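Local coordinates for ribonuclease P protein component 3 (Thermococcus kodakarensis KOD1, PDB 3WYZ), which is probably a protein subunit of ribonuclease P, the RNA-containing enzyme that cleaves precursor tRNAs to generate their mature 5' ends, at residues V41-P45 and V70-L76. Numbering follows the deposited sequence.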
loop_
_atom_site.group_PDB
_atom_site.type_symbol
_atom_site.label_atom_id
_atom_site.label_comp_id
_atom_site.label_asym_id
_atom_site.label_seq_id
_atom_site.Cartn_x
_atom_site.Cartn_y
_atom_site.Cartn_z
ATOM N N VAL A 41 1.294 4.515 14.610
ATOM C CA VAL A 41 -0.009 4.785 15.221
ATOM C C VAL A 41 0.021 6.136 15.926
ATOM O O VAL A 41 0.859 6.359 16.801
ATOM C CB VAL A 41 -0.385 3.695 16.241
ATOM C CG1 VAL A 41 -1.852 3.819 16.636
ATOM C CG2 VAL A 41 -0.086 2.305 15.680
ATOM N N LEU A 42 -0.895 7.026 15.548
ATOM C CA LEU A 42 -0.886 8.409 16.025
ATOM C C LEU A 42 -2.239 8.875 16.570
ATOM O O LEU A 42 -3.263 8.742 15.903
ATOM C CB LEU A 42 -0.446 9.342 14.892
ATOM C CG LEU A 42 0.995 9.867 14.885
ATOM C CD1 LEU A 42 2.014 8.802 15.265
ATOM C CD2 LEU A 42 1.320 10.470 13.524
ATOM N N GLU A 43 -2.219 9.418 17.786
ATOM C CA GLU A 43 -3.367 10.121 18.366
ATOM C C GLU A 43 -2.890 11.044 19.509
ATOM O O GLU A 43 -3.059 10.724 20.688
ATOM C CB GLU A 43 -4.446 9.141 18.848
ATOM C CG GLU A 43 -3.938 7.939 19.632
ATOM C CD GLU A 43 -5.054 7.187 20.343
ATOM O OE1 GLU A 43 -6.242 7.415 20.023
ATOM O OE2 GLU A 43 -4.740 6.369 21.231
ATOM N N ASP A 44 -2.287 12.187 19.171
ATOM C CA ASP A 44 -2.127 12.644 17.784
ATOM C C ASP A 44 -0.656 12.903 17.391
ATOM O O ASP A 44 0.088 11.938 17.220
ATOM C CB ASP A 44 -3.092 13.806 17.452
ATOM C CG ASP A 44 -3.576 14.566 18.692
ATOM O OD1 ASP A 44 -2.985 14.409 19.784
ATOM O OD2 ASP A 44 -4.560 15.328 18.566
ATOM N N PRO A 45 -0.219 14.177 17.276
ATOM C CA PRO A 45 0.953 14.387 16.422
ATOM C C PRO A 45 2.295 13.930 17.016
ATOM O O PRO A 45 2.378 13.655 18.215
ATOM C CB PRO A 45 0.959 15.902 16.241
ATOM C CG PRO A 45 0.457 16.413 17.550
ATOM C CD PRO A 45 -0.464 15.362 18.122
ATOM N N VAL A 70 -1.541 5.011 10.604
ATOM C CA VAL A 70 -2.841 4.507 11.035
ATOM C C VAL A 70 -3.382 5.468 12.100
ATOM O O VAL A 70 -2.749 5.696 13.132
ATOM C CB VAL A 70 -2.763 3.044 11.535
ATOM C CG1 VAL A 70 -1.956 2.190 10.563
ATOM C CG2 VAL A 70 -2.153 2.945 12.920
ATOM N N THR A 71 -4.536 6.064 11.819
ATOM C CA THR A 71 -5.114 7.084 12.692
ATOM C C THR A 71 -6.567 7.372 12.323
ATOM O O THR A 71 -7.034 6.996 11.246
ATOM C CB THR A 71 -4.301 8.401 12.641
ATOM O OG1 THR A 71 -4.898 9.372 13.508
ATOM C CG2 THR A 71 -4.245 8.970 11.228
ATOM N N ARG A 72 -7.274 8.034 13.236
ATOM C CA ARG A 72 -8.656 8.450 13.007
ATOM C C ARG A 72 -8.773 9.971 13.079
ATOM O O ARG A 72 -9.785 10.502 13.536
ATOM C CB ARG A 72 -9.590 7.793 14.035
ATOM C CG ARG A 72 -9.631 6.271 13.985
ATOM C CD ARG A 72 -10.037 5.758 12.609
ATOM N NE ARG A 72 -10.704 4.459 12.674
ATOM C CZ ARG A 72 -11.990 4.277 12.971
ATOM N NH1 ARG A 72 -12.783 5.310 13.248
ATOM N NH2 ARG A 72 -12.488 3.046 12.997
ATOM N N LYS A 73 -7.737 10.668 12.618
ATOM C CA LYS A 73 -7.719 12.128 12.620
ATOM C C LYS A 73 -7.154 12.641 11.299
ATOM O O LYS A 73 -5.940 12.632 11.104
ATOM C CB LYS A 73 -6.894 12.649 13.798
ATOM C CG LYS A 73 -7.522 12.360 15.153
ATOM C CD LYS A 73 -6.620 12.779 16.300
ATOM C CE LYS A 73 -7.207 12.346 17.635
ATOM N NZ LYS A 73 -6.411 12.843 18.789
ATOM N N PRO A 74 -8.037 13.078 10.379
ATOM C CA PRO A 74 -7.650 13.612 9.069
ATOM C C PRO A 74 -6.556 14.685 9.100
ATOM O O PRO A 74 -5.696 14.715 8.218
ATOM C CB PRO A 74 -8.960 14.201 8.549
ATOM C CG PRO A 74 -10.003 13.314 9.126
ATOM C CD PRO A 74 -9.503 12.955 10.497
ATOM N N SER A 75 -6.591 15.554 10.108
ATOM C CA SER A 75 -5.623 16.651 10.230
ATOM C C SER A 75 -4.164 16.183 10.315
ATOM O O SER A 75 -3.253 16.919 9.940
ATOM C CB SER A 75 -5.961 17.519 11.453
ATOM O OG SER A 75 -6.103 16.730 12.624
ATOM N N LEU A 76 -3.949 14.967 10.809
ATOM C CA LEU A 76 -2.599 14.402 10.926
ATOM C C LEU A 76 -1.992 14.029 9.568
ATOM O O LEU A 76 -0.779 14.125 9.387
ATOM C CB LEU A 76 -2.603 13.174 11.844
ATOM C CG LEU A 76 -2.634 13.430 13.357
ATOM C CD1 LEU A 76 -3.698 14.434 13.784
ATOM C CD2 LEU A 76 -2.843 12.115 14.082
HETATM O O HOH W 1 -6.004 8.200 15.845
#
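Val41 and Val70 face each other as a parallel bridge between the neighbouring strands 33-41 and 65-70, in the TIM barrel-like fold of this protein. Their side chains lie on the same face of the sheet, and CG2 of Val41 is 3.5 Å from CG2 of Val70. A weak hydrogen bond, 3.3 Å long, runs from Leu42 N to Val70 O. Val70 also pairs through its backbone with Leu40.

Beyond this bridge, the loop 41-45 runs beside the turn that leads into helix 74-83. Water 1 links the two backbones here: it donates to Leu42 O and accepts from Arg72 N.

Lys73 reaches across to Asp44. Its CB carries CG anti to the carbonyl carbon (chi1 -67°), and the chain is extended from there to the amine. CD passes 3.9 Å from Asp44 CB, where the two side chains cross at an angle. CE follows at 4.1 Å from Asp44 OD2. NZ then meets Asp44 OD2 at 3.1 Å in a salt bridge whose hydrogen bond is weak. The amine lies closer to this oxygen than to Asp44 OD1. With an alanine here in place of Lys73 the amine is gone, and the Asp44 carboxylate would probably lose its charged partner and turn more freely.

Asp44 follows a cis peptide bond, and its CB points toward segment 70-76. A second apolar contact is made by Leu76, a buried residue in the first turn of helix 74-83. Both of its methyls, CD1 and CD2, reach Asp44 CB, and CD2 also lies 3.8 Å from Leu42 CB.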